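Long-range contacts in EreC (Klebsiella pneumoniae, PDB 6XCQ), which probably hydrolyses the macrolactone ester of macrolide antibiotics such as erythromycin, and so is linked to macrolide resistance: residues A[65-70]-A[77-82]; A[70-75]-A[428-433]; A[305-310]-A[340-345]; A[347-352]-A[366-371]. The protein carries 1 engineered substitution. All coordinates share one frame; numbering follows the deposited sequence.

Interaction 1 of 4, residues A[65-70]-A[77-82]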
loop_
_atom_site.group_PDB
_atom_site.type_symbol
_atom_site.label_atom_id
_atom_site.label_comp_id
_atom_site.label_asym_id
_atom_site.label_seq_id
_atom_site.Cartn_x
_atom_site.Cartn_y
_atom_site.Cartn_z
ATOM N N LEU A 65 1.243 -8.532 3.863
ATOM C CA LEU A 65 0.926 -9.553 2.863
ATOM C C LEU A 65 1.150 -8.922 1.492
ATOM O O LEU A 65 0.428 -7.996 1.103
ATOM C CB LEU A 65 -0.513 -10.058 3.005
ATOM C CG LEU A 65 -0.964 -10.621 4.365
ATOM C CD1 LEU A 65 -2.453 -10.932 4.333
ATOM C CD2 LEU A 65 -0.186 -11.878 4.732
ATOM N N GLY A 66 2.169 -9.395 0.784
ATOM C CA GLY A 66 2.607 -8.767 -0.444
ATOM C C GLY A 66 1.810 -9.187 -1.662
ATOM O O GLY A 66 0.735 -9.788 -1.595
ATOM N N GLU A 67 2.342 -8.794 -2.810
ATOM C CA GLU A 67 1.932 -9.336 -4.093
ATOM C C GLU A 67 3.085 -9.038 -5.027
ATOM O O GLU A 67 3.630 -7.930 -4.996
ATOM C CB GLU A 67 0.610 -8.730 -4.599
ATOM C CG GLU A 67 0.554 -7.215 -4.572
ATOM C CD GLU A 67 -0.780 -6.658 -5.087
ATOM O OE1 GLU A 67 -1.750 -7.429 -5.237
ATOM O OE2 GLU A 67 -0.846 -5.445 -5.364
ATOM N N GLY A 68 3.503 -10.045 -5.798
ATOM C CA GLY A 68 4.618 -9.834 -6.702
ATOM C C GLY A 68 4.261 -8.990 -7.901
ATOM O O GLY A 68 5.160 -8.480 -8.584
ATOM N N ALA A 69 2.968 -8.832 -8.169
ATOM C CA ALA A 69 2.493 -7.972 -9.240
ATOM C C ALA A 69 1.096 -7.515 -8.883
ATOM O O ALA A 69 0.334 -8.259 -8.259
ATOM C CB ALA A 69 2.496 -8.697 -10.596
ATOM N N HIS A 70 0.773 -6.283 -9.247
ATOM C CA HIS A 70 -0.578 -5.804 -9.017
ATOM C C HIS A 70 -1.549 -6.523 -9.950
ATOM O O HIS A 70 -1.158 -7.063 -10.993
ATOM C CB HIS A 70 -0.664 -4.289 -9.251
ATOM C CG HIS A 70 0.044 -3.460 -8.217
ATOM N ND1 HIS A 70 -0.081 -3.685 -6.863
ATOM C CD2 HIS A 70 0.862 -2.387 -8.345
ATOM C CE1 HIS A 70 0.629 -2.788 -6.200
ATOM N NE2 HIS A 70 1.205 -1.984 -7.076
ATOM N N LEU A 77 -6.789 -13.951 -3.855
ATOM C CA LEU A 77 -7.234 -15.155 -3.162
ATOM C C LEU A 77 -6.328 -15.484 -1.979
ATOM O O LEU A 77 -6.812 -15.749 -0.871
ATOM C CB LEU A 77 -7.286 -16.334 -4.139
ATOM C CG LEU A 77 -8.541 -16.376 -5.004
ATOM C CD1 LEU A 77 -8.416 -17.452 -6.090
ATOM C CD2 LEU A 77 -9.789 -16.606 -4.138
ATOM N N ALA A 78 -5.008 -15.492 -2.204
ATOM C CA ALA A 78 -4.080 -15.820 -1.124
ATOM C C ALA A 78 -4.143 -14.783 -0.013
ATOM O O ALA A 78 -4.000 -15.126 1.164
ATOM C CB ALA A 78 -2.646 -15.937 -1.649
ATOM N N ARG A 79 -4.336 -13.510 -0.364
ATOM C CA ARG A 79 -4.457 -12.483 0.670
ATOM C C ARG A 79 -5.675 -12.731 1.546
ATOM O O ARG A 79 -5.594 -12.627 2.774
ATOM C CB ARG A 79 -4.540 -11.093 0.044
ATOM C CG ARG A 79 -3.211 -10.565 -0.412
ATOM C CD ARG A 79 -3.360 -9.222 -1.075
ATOM N NE ARG A 79 -2.088 -8.517 -1.054
ATOM C CZ ARG A 79 -1.890 -7.313 -1.572
ATOM N NH1 ARG A 79 -2.889 -6.674 -2.168
ATOM N NH2 ARG A 79 -0.688 -6.755 -1.491
ATOM N N ALA A 80 -6.812 -13.070 0.933
ATOM C CA ALA A 80 -8.009 -13.339 1.720
ATOM C C ALA A 80 -7.782 -14.506 2.671
ATOM O O ALA A 80 -8.190 -14.455 3.839
ATOM C CB ALA A 80 -9.197 -13.613 0.800
ATOM N N SER A 81 -7.114 -15.561 2.195
ATOM C CA SER A 81 -6.845 -16.699 3.073
ATOM C C SER A 81 -5.947 -16.302 4.242
ATOM O O SER A 81 -6.186 -16.701 5.385
ATOM C CB SER A 81 -6.208 -17.840 2.276
ATOM O OG SER A 81 -7.176 -18.434 1.421
ATOM N N LEU A 82 -4.892 -15.540 3.973
ATOM C CA LEU A 82 -3.979 -15.194 5.049
ATOM C C LEU A 82 -4.589 -14.151 5.984
ATOM O O LEU A 82 -4.234 -14.102 7.162
ATOM C CB LEU A 82 -2.658 -14.715 4.464
ATOM C CG LEU A 82 -1.814 -15.912 4.016
ATOM C CD1 LEU A 82 -0.677 -15.502 3.106
ATOM C CD2 LEU A 82 -1.286 -16.628 5.248
HETATM O O HOH W 1 -1.172 -4.211 -2.741
#
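The carboxylate of Glu67 lies over one face of the Arg79 guanidinium, the two planes only 14° apart, while a bound water sits at the guanidinium edge, in its plane. This is a stacked ion pair in a beta-alpha unit: segment 65-70 leaves parallel strand 62-65, and segment 77-82 belongs to helix 73-90, the next element of the chain. Glu67 OE1 stands 3.4 Å from Arg79 NH1 but well out of the guanidinium plane, so charge rather than a directed N-H joins them. Glu67 CG, turned between its own backbone N and carbonyl carbon (chi1 50°), also lies over that face, 3.4 Å from Arg79 NH2. The in-plane water accepts from Arg79 NH2 at 2.9 Å and gives a weak bond to Glu67 OE2, tying the two charged groups together a second way. Two backbone carbonyls approach the guanidinium obliquely: Arg79 NH2 donates to Leu65 O, and Arg79 NE to Gly66 O, both weakly. The arginine reaches them because its chain is extended from CG to NE. His70 ND1 points at Glu67 OE2 at a distance too short to be taken at face value, and the His70 ring meets His306 edge-to-face. Farther along the helix the contact turns apolar, with Ile341 and Phe343 of strand 338-345 packed against it. There both methyls of Leu65 rest on Leu82 CB, CD1 and CD2 each 3.8 Å from it.

Interaction 2 of 4, residues A[70-75]-A[428-433]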
loop_
_atom_site.group_PDB
_atom_site.type_symbol
_atom_site.label_atom_id
_atom_site.label_comp_id
_atom_site.label_asym_id
_atom_site.label_seq_id
_atom_site.Cartn_x
_atom_site.Cartn_y
_atom_site.Cartn_z
ATOM N N HIS A 70 0.773 -6.283 -9.247
ATOM C CA HIS A 70 -0.578 -5.804 -9.017
ATOM C C HIS A 70 -1.549 -6.523 -9.950
ATOM O O HIS A 70 -1.158 -7.063 -10.993
ATOM C CB HIS A 70 -0.664 -4.289 -9.251
ATOM C CG HIS A 70 0.044 -3.460 -8.217
ATOM N ND1 HIS A 70 -0.081 -3.685 -6.863
ATOM C CD2 HIS A 70 0.862 -2.387 -8.345
ATOM C CE1 HIS A 70 0.629 -2.788 -6.200
ATOM N NE2 HIS A 70 1.205 -1.984 -7.076
ATOM N N PHE A 71 -2.826 -6.542 -9.547
ATOM C CA PHE A 71 -3.943 -6.910 -10.426
ATOM C C PHE A 71 -3.988 -8.403 -10.746
ATOM O O PHE A 71 -4.470 -8.793 -11.813
ATOM C CB PHE A 71 -3.916 -6.097 -11.726
ATOM C CG PHE A 71 -3.710 -4.613 -11.506
ATOM C CD1 PHE A 71 -4.586 -3.894 -10.708
ATOM C CD2 PHE A 71 -2.641 -3.950 -12.081
ATOM C CE1 PHE A 71 -4.411 -2.521 -10.501
ATOM C CE2 PHE A 71 -2.451 -2.580 -11.869
ATOM C CZ PHE A 71 -3.341 -1.872 -11.077
ATOM N N VAL A 72 -3.542 -9.248 -9.820
ATOM C CA VAL A 72 -3.467 -10.695 -10.028
ATOM C C VAL A 72 -4.547 -11.371 -9.196
ATOM O O VAL A 72 -4.646 -11.132 -7.988
ATOM C CB VAL A 72 -2.077 -11.239 -9.657
ATOM C CG1 VAL A 72 -2.081 -12.747 -9.702
ATOM C CG2 VAL A 72 -0.992 -10.663 -10.568
ATOM N N ALA A 73 -5.343 -12.236 -9.840
ATOM C CA ALA A 73 -6.455 -12.892 -9.151
ATOM C C ALA A 73 -5.958 -13.800 -8.034
ATOM O O ALA A 73 -6.513 -13.801 -6.929
ATOM C CB ALA A 73 -7.289 -13.701 -10.148
ATOM N N GLU A 74 -4.919 -14.604 -8.313
ATOM C CA GLU A 74 -4.412 -15.532 -7.306
ATOM C C GLU A 74 -3.864 -14.806 -6.086
ATOM O O GLU A 74 -3.944 -15.325 -4.969
ATOM C CB GLU A 74 -3.318 -16.426 -7.905
ATOM C CG GLU A 74 -3.823 -17.465 -8.905
ATOM C CD GLU A 74 -3.935 -16.919 -10.316
ATOM O OE1 GLU A 74 -3.758 -15.695 -10.516
ATOM O OE2 GLU A 74 -4.194 -17.716 -11.237
ATOM N N PHE A 75 -3.301 -13.607 -6.268
ATOM C CA PHE A 75 -2.775 -12.908 -5.109
ATOM C C PHE A 75 -3.904 -12.375 -4.232
ATOM O O PHE A 75 -3.771 -12.378 -3.008
ATOM C CB PHE A 75 -1.809 -11.798 -5.544
ATOM C CG PHE A 75 -0.499 -12.324 -6.100
ATOM C CD1 PHE A 75 0.013 -13.536 -5.673
ATOM C CD2 PHE A 75 0.206 -11.610 -7.052
ATOM C CE1 PHE A 75 1.216 -14.019 -6.174
ATOM C CE2 PHE A 75 1.403 -12.090 -7.567
ATOM C CZ PHE A 75 1.910 -13.289 -7.119
ATOM N N PRO A 428 0.613 -21.012 -8.138
ATOM C CA PRO A 428 1.045 -21.662 -9.385
ATOM C C PRO A 428 1.021 -20.757 -10.605
ATOM O O PRO A 428 1.741 -21.032 -11.575
ATOM C CB PRO A 428 0.045 -22.824 -9.540
ATOM C CG PRO A 428 -0.447 -23.099 -8.156
ATOM C CD PRO A 428 -0.525 -21.723 -7.521
ATOM N N SER A 429 0.216 -19.700 -10.601
ATOM C CA SER A 429 0.004 -18.897 -11.797
ATOM C C SER A 429 -0.439 -17.516 -11.345
ATOM O O SER A 429 -0.851 -17.333 -10.197
ATOM C CB SER A 429 -1.049 -19.537 -12.715
ATOM O OG SER A 429 -2.256 -19.731 -11.988
ATOM N N ALA A 430 -0.359 -16.536 -12.259
ATOM C CA ALA A 430 -0.700 -15.144 -11.910
ATOM C C ALA A 430 -1.516 -14.520 -13.045
ATOM O O ALA A 430 -0.997 -13.776 -13.877
ATOM C CB ALA A 430 0.560 -14.318 -11.608
ATOM N N GLY A 431 -2.815 -14.809 -13.066
ATOM C CA GLY A 431 -3.686 -14.288 -14.096
ATOM C C GLY A 431 -4.298 -12.944 -13.722
ATOM O O GLY A 431 -4.498 -12.638 -12.549
ATOM N N LYS A 432 -4.589 -12.133 -14.740
ATOM C CA LYS A 432 -5.167 -10.820 -14.481
ATOM C C LYS A 432 -6.524 -10.964 -13.806
ATOM O O LYS A 432 -7.387 -11.722 -14.256
ATOM C CB LYS A 432 -5.318 -9.994 -15.770
ATOM C CG LYS A 432 -6.017 -8.649 -15.499
ATOM C CD LYS A 432 -5.865 -7.617 -16.610
ATOM C CE LYS A 432 -6.511 -8.073 -17.898
ATOM N NZ LYS A 432 -7.892 -8.564 -17.680
ATOM N N ASP A 433 -6.695 -10.240 -12.704
ATOM C CA ASP A 433 -7.975 -10.164 -12.021
ATOM C C ASP A 433 -9.071 -9.715 -12.984
ATOM O O ASP A 433 -8.936 -8.691 -13.658
ATOM C CB ASP A 433 -7.837 -9.174 -10.861
ATOM C CG ASP A 433 -9.038 -9.154 -9.942
ATOM O OD1 ASP A 433 -10.179 -9.375 -10.397
ATOM O OD2 ASP A 433 -8.826 -8.865 -8.748
HETATM O O HOH W 2 -6.304 -8.693 -7.806
#
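Two backbone bonds tie the start of helix 73-90 to the loop 428-433: Asp433 N donates to Phe71 O at 2.8 Å, almost straight, and Ala73 N to Gly431 O at 2.9 Å. Glu74 adds both carboxylate oxygens. Its OE1 accepts from Gly431 N at 2.9 Å on the syn side, 23° out of the carboxylate plane, while its OE2 accepts from Ser429 OG at 2.9 Å from above that plane. A bend at chi2 (86°) folds the carboxylate back over the Ser429 carbonyl, with Glu74 CD 3.1 Å from Ser429 O. Between the backbone bonds Val72 CA and Lys432 CA each place a C-H against a carbonyl, Gly431 O and Phe71 O respectively. The pattern is a single beta bridge of Val72 with Lys432, formed just where the helix begins; Val72 occupies the N-cap position. Gly431 O thus takes up the N-H of Ala73 in the first turn. A water donates to both Val72 O and Asp433 OD2, and the same carboxylate oxygen bonds Ser134 of helix 126-146. Farther out the contact is apolar. Val72 CG1, anti to its backbone N (chi1 172°), presses on Ala430, 3.6 Å from its CB, and Val72 CG2 reaches the same methyl less closely. Pro351 of strand 349-354 packs on Val72 and on Lys432, while His345 lies against Ala430. The Phe71 ring leads off toward Leu131, Met353 and Val436, and one of its faces carries His70 CB.

Interaction 3 of 4, residues A[305-310]-A[340-345]. Engineered in segment 305-310: Asn309 (natural residue His).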
loop_
_atom_site.group_PDB
_atom_site.type_symbol
_atom_site.label_atom_id
_atom_site.label_comp_id
_atom_site.label_asym_id
_atom_site.label_seq_id
_atom_site.Cartn_x
_atom_site.Cartn_y
_atom_site.Cartn_z
ATOM N N ALA A 305 0.265 -4.401 0.649
ATOM C CA ALA A 305 1.046 -3.557 -0.239
ATOM C C ALA A 305 1.894 -4.448 -1.141
ATOM O O ALA A 305 1.935 -5.666 -0.977
ATOM C CB ALA A 305 1.905 -2.567 0.555
ATOM N N HIS A 306 2.568 -3.831 -2.105
ATOM C CA HIS A 306 3.395 -4.588 -3.042
ATOM C C HIS A 306 4.593 -5.196 -2.307
ATOM O O HIS A 306 5.037 -4.663 -1.282
ATOM C CB HIS A 306 3.863 -3.662 -4.170
ATOM C CG HIS A 306 4.328 -4.375 -5.407
ATOM N ND1 HIS A 306 5.599 -4.885 -5.532
ATOM C CD2 HIS A 306 3.700 -4.637 -6.580
ATOM C CE1 HIS A 306 5.739 -5.434 -6.729
ATOM N NE2 HIS A 306 4.603 -5.292 -7.388
ATOM N N ASN A 307 5.100 -6.336 -2.821
ATOM C CA ASN A 307 6.376 -6.891 -2.349
ATOM C C ASN A 307 7.437 -5.804 -2.223
ATOM O O ASN A 307 8.171 -5.740 -1.229
ATOM C CB ASN A 307 6.910 -7.972 -3.304
ATOM C CG ASN A 307 6.166 -9.300 -3.202
ATOM O OD1 ASN A 307 5.197 -9.444 -2.456
ATOM N ND2 ASN A 307 6.632 -10.284 -3.974
ATOM N N ASN A 308 7.555 -4.959 -3.253
ATOM C CA ASN A 308 8.573 -3.914 -3.256
ATOM C C ASN A 308 8.379 -2.906 -2.123
ATOM O O ASN A 308 9.350 -2.254 -1.725
ATOM C CB ASN A 308 8.577 -3.169 -4.592
ATOM C CG ASN A 308 8.962 -4.059 -5.765
ATOM O OD1 ASN A 308 9.218 -5.243 -5.606
ATOM N ND2 ASN A 308 8.985 -3.483 -6.953
ATOM N N ASN A 309 7.158 -2.743 -1.605
ATOM C CA ASN A 309 6.980 -1.822 -0.483
ATOM C C ASN A 309 7.231 -2.511 0.854
ATOM O O ASN A 309 7.765 -1.890 1.778
ATOM C CB ASN A 309 5.566 -1.215 -0.455
ATOM C CG ASN A 309 5.197 -0.486 -1.733
ATOM O OD1 ASN A 309 4.286 -0.900 -2.445
ATOM N ND2 ASN A 309 5.871 0.625 -2.003
ATOM N N LEU A 310 6.844 -3.780 0.976
ATOM C CA LEU A 310 6.992 -4.504 2.231
ATOM C C LEU A 310 8.425 -4.940 2.493
ATOM O O LEU A 310 8.773 -5.207 3.651
ATOM C CB LEU A 310 6.096 -5.744 2.232
ATOM C CG LEU A 310 4.581 -5.568 2.092
ATOM C CD1 LEU A 310 3.949 -6.943 2.096
ATOM C CD2 LEU A 310 4.022 -4.749 3.228
ATOM N N ALA A 340 7.144 -9.356 7.146
ATOM C CA ALA A 340 6.825 -9.146 5.733
ATOM C C ALA A 340 6.737 -10.489 5.017
ATOM O O ALA A 340 7.710 -11.248 4.996
ATOM C CB ALA A 340 7.883 -8.268 5.056
ATOM N N ILE A 341 5.596 -10.764 4.399
ATOM C CA ILE A 341 5.406 -11.991 3.636
ATOM C C ILE A 341 5.284 -11.606 2.161
ATOM O O ILE A 341 4.311 -10.956 1.756
ATOM C CB ILE A 341 4.185 -12.782 4.119
ATOM C CG1 ILE A 341 4.225 -12.929 5.650
ATOM C CG2 ILE A 341 4.141 -14.144 3.414
ATOM C CD1 ILE A 341 3.092 -13.735 6.242
ATOM N N ALA A 342 6.300 -11.943 1.373
ATOM C CA ALA A 342 6.246 -11.738 -0.071
ATOM C C ALA A 342 5.379 -12.803 -0.738
ATOM O O ALA A 342 5.311 -13.942 -0.275
ATOM C CB ALA A 342 7.642 -11.778 -0.678
ATOM N N PHE A 343 4.700 -12.415 -1.821
ATOM C CA PHE A 343 3.921 -13.330 -2.658
ATOM C C PHE A 343 4.571 -13.381 -4.029
ATOM O O PHE A 343 4.799 -12.329 -4.635
ATOM C CB PHE A 343 2.469 -12.867 -2.854
ATOM C CG PHE A 343 1.576 -13.030 -1.672
ATOM C CD1 PHE A 343 2.073 -13.027 -0.373
ATOM C CD2 PHE A 343 0.206 -13.113 -1.858
ATOM C CE1 PHE A 343 1.212 -13.139 0.728
ATOM C CE2 PHE A 343 -0.655 -13.229 -0.768
ATOM C CZ PHE A 343 -0.145 -13.245 0.522
ATOM N N THR A 344 4.828 -14.580 -4.546
ATOM C CA THR A 344 5.314 -14.693 -5.913
ATOM C C THR A 344 4.578 -15.848 -6.603
ATOM O O THR A 344 3.598 -16.379 -6.078
ATOM C CB THR A 344 6.842 -14.827 -5.943
ATOM O OG1 THR A 344 7.287 -14.693 -7.302
ATOM C CG2 THR A 344 7.296 -16.166 -5.360
ATOM N N HIS A 345 5.024 -16.220 -7.804
ATOM C CA HIS A 345 4.248 -17.167 -8.601
ATOM C C HIS A 345 5.136 -17.852 -9.623
ATOM O O HIS A 345 6.222 -17.372 -9.961
ATOM C CB HIS A 345 3.087 -16.466 -9.328
ATOM C CG HIS A 345 3.553 -15.554 -10.417
ATOM N ND1 HIS A 345 3.711 -15.971 -11.725
ATOM C CD2 HIS A 345 3.939 -14.253 -10.385
ATOM C CE1 HIS A 345 4.157 -14.963 -12.455
ATOM N NE2 HIS A 345 4.309 -13.908 -11.665
#
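A side-chain amide, that of Asn307, imitates a neighbouring strand: it both accepts from and donates to the backbone of a single residue, Phe343. Helix 307-310, a short helix just after parallel strand 301-304, is fixed in this way against strand 338-345 of the mixed central sheet. Phe343 N gives Asn307 OD1 a nearly straight bond of 3.1 Å, and Asn307 ND2 returns one to Phe343 O at 2.8 Å, from above that carbonyl's plane. With chi2 near 3° and two bonds on the amide, its rotation is set. Asn307 CG stands anti to its carbonyl carbon (chi1 -75°), a turn that sends the amide across to Phe343, and Ala342 CB lies 3.8 Å from both OD1 and ND2 of Asn307. The helix start is a capping box: His306 ND1 accepts from Asn308 N in the ring plane, whereas the weak reciprocal bond runs from His306 N to Asn309 OD1. Asn309 is an engineered replacement of histidine, and its ND2 bonds Asp282. The loop after strand 62-65 flanks the site, Gly66 and Glu67 making backbone bonds to Ile341 and Asn307. One turn on, Leu310 CD1 approaches Ile341 O, and Ala340 CB meets Leu310 O at 3.5 Å.

Interaction 4 of 4, residues A[347-352]-A[366-371]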
loop_
_atom_site.group_PDB
_atom_site.type_symbol
_atom_site.label_atom_id
_atom_site.label_comp_id
_atom_site.label_asym_id
_atom_site.label_seq_id
_atom_site.Cartn_x
_atom_site.Cartn_y
_atom_site.Cartn_z
ATOM N N GLY A 347 3.870 -18.696 -12.781
ATOM C CA GLY A 347 3.243 -18.577 -14.084
ATOM C C GLY A 347 4.200 -18.074 -15.148
ATOM O O GLY A 347 5.226 -17.455 -14.869
ATOM N N SER A 348 3.855 -18.350 -16.412
ATOM C CA SER A 348 4.705 -17.911 -17.510
ATOM C C SER A 348 4.438 -16.465 -17.886
ATOM O O SER A 348 5.295 -15.828 -18.502
ATOM C CB SER A 348 4.510 -18.808 -18.742
ATOM O OG SER A 348 3.181 -18.702 -19.220
ATOM N N THR A 349 3.282 -15.931 -17.509
ATOM C CA THR A 349 2.918 -14.556 -17.793
ATOM C C THR A 349 2.469 -13.877 -16.506
ATOM O O THR A 349 2.195 -14.525 -15.489
ATOM C CB THR A 349 1.798 -14.478 -18.839
ATOM O OG1 THR A 349 0.620 -15.092 -18.307
ATOM C CG2 THR A 349 2.192 -15.205 -20.137
ATOM N N VAL A 350 2.367 -12.556 -16.570
ATOM C CA VAL A 350 1.968 -11.750 -15.421
ATOM C C VAL A 350 1.327 -10.475 -15.959
ATOM O O VAL A 350 1.720 -9.999 -17.040
ATOM C CB VAL A 350 3.184 -11.474 -14.514
ATOM C CG1 VAL A 350 4.201 -10.518 -15.196
ATOM C CG2 VAL A 350 2.774 -10.963 -13.173
ATOM N N PRO A 351 0.310 -9.924 -15.298
ATOM C CA PRO A 351 -0.176 -8.599 -15.699
ATOM C C PRO A 351 0.898 -7.565 -15.427
ATOM O O PRO A 351 1.506 -7.540 -14.354
ATOM C CB PRO A 351 -1.414 -8.375 -14.817
ATOM C CG PRO A 351 -1.714 -9.691 -14.189
ATOM C CD PRO A 351 -0.440 -10.454 -14.144
ATOM N N GLU A 352 1.145 -6.722 -16.407
ATOM C CA GLU A 352 2.136 -5.673 -16.279
ATOM C C GLU A 352 1.476 -4.341 -16.600
ATOM O O GLU A 352 0.483 -4.284 -17.333
ATOM C CB GLU A 352 3.330 -5.943 -17.213
ATOM C CG GLU A 352 4.451 -4.888 -17.180
ATOM C CD GLU A 352 5.100 -4.745 -15.814
ATOM O OE1 GLU A 352 4.469 -4.120 -14.928
ATOM O OE2 GLU A 352 6.241 -5.252 -15.633
ATOM N N VAL A 366 -3.041 -2.347 -18.398
ATOM C CA VAL A 366 -2.624 -3.588 -17.766
ATOM C C VAL A 366 -2.721 -4.655 -18.833
ATOM O O VAL A 366 -3.824 -4.961 -19.301
ATOM C CB VAL A 366 -3.500 -3.948 -16.559
ATOM C CG1 VAL A 366 -3.118 -5.324 -16.027
ATOM C CG2 VAL A 366 -3.385 -2.868 -15.489
ATOM N N VAL A 367 -1.575 -5.212 -19.228
ATOM C CA VAL A 367 -1.497 -6.170 -20.318
ATOM C C VAL A 367 -0.742 -7.403 -19.841
ATOM O O VAL A 367 0.211 -7.303 -19.060
ATOM C CB VAL A 367 -0.821 -5.568 -21.569
ATOM C CG1 VAL A 367 -1.604 -4.379 -22.070
ATOM C CG2 VAL A 367 0.608 -5.153 -21.264
ATOM N N THR A 368 -1.174 -8.568 -20.307
ATOM C CA THR A 368 -0.475 -9.805 -19.987
ATOM C C THR A 368 0.844 -9.864 -20.755
ATOM O O THR A 368 0.870 -9.703 -21.976
ATOM C CB THR A 368 -1.368 -10.995 -20.324
ATOM O OG1 THR A 368 -2.563 -10.932 -19.529
ATOM C CG2 THR A 368 -0.654 -12.290 -20.032
ATOM N N THR A 369 1.936 -10.087 -20.036
ATOM C CA THR A 369 3.262 -10.096 -20.623
ATOM C C THR A 369 4.062 -11.228 -19.995
ATOM O O THR A 369 3.755 -11.660 -18.877
ATOM C CB THR A 369 3.971 -8.743 -20.425
ATOM O OG1 THR A 369 4.935 -8.547 -21.469
ATOM C CG2 THR A 369 4.664 -8.672 -19.086
ATOM N N PRO A 370 5.066 -11.754 -20.703
ATOM C CA PRO A 370 5.865 -12.862 -20.149
ATOM C C PRO A 370 6.557 -12.462 -18.854
ATOM O O PRO A 370 7.147 -11.388 -18.754
ATOM C CB PRO A 370 6.893 -13.157 -21.253
ATOM C CG PRO A 370 6.234 -12.713 -22.500
ATOM C CD PRO A 370 5.422 -11.494 -22.111
ATOM N N ALA A 371 6.494 -13.342 -17.858
ATOM C CA ALA A 371 7.175 -13.038 -16.608
ATOM C C ALA A 371 8.659 -13.384 -16.732
ATOM O O ALA A 371 9.080 -14.099 -17.647
ATOM C CB ALA A 371 6.538 -13.791 -15.434
#
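Ser348 O accepts from Ala371 N at 2.8 Å, and Pro370 CA adds a C-H contact to the same oxygen. From there the antiparallel hairpin of strands 349-354 and 365-370 closes through two hydrogen-bonded pairs. Val350 N donates to Thr369 O at 2.8 Å and its carbonyl accepts from Thr369 N; Glu352 and Val367 exchange the same two bonds, both 2.9 Å between N and O. The N-to-C directions of the short segments are 152° apart, antiparallel with the usual twist. On the face of Val350, Glu352, Val367 and Thr369, the methyl Thr369 CG2, in one of its two conformers, meets Glu352 CB at 3.6 Å; Val350 CG1 reaches Ala371 CB. Pro351 CB lies 3.7 Å from Val366 CG1, and Thr368 CG2 crowds Thr349 CB at 3.5 Å, tighter than usual. Glu352 CG is anti to its backbone N (chi1 179°), and the bend at chi2 carries the carboxylate off the hairpin to Ser410 and Gln409. The two-stranded sheet lies beyond the end of strand 338-345, whose His345 touches Val350 and Ala371, while Ala69, in the loop ahead of helix 73-90, also packs on Val350.

Overall arrangement
From the N terminus, interaction 1 closes the short turn between strand 62-65 and helix 73-90. Interaction 2 starts before that turn is complete, so the two cross, sharing His70; it then spans more than 350 residues to the loop after strand 423-427. Within this long loop lie interaction 3, which joins helix 307-310, after strand 301-304, to strand 338-345, and, following it in series, interaction 4, the hairpin 349-354/365-370. Interactions 1 and 3 touch through backbone bonds, interactions 2 and 4 through packing alone. Phe75 packs on strand 338-345, joining interactions 2 and 3, and His345 touches the hairpin, joining interactions 3 and 4.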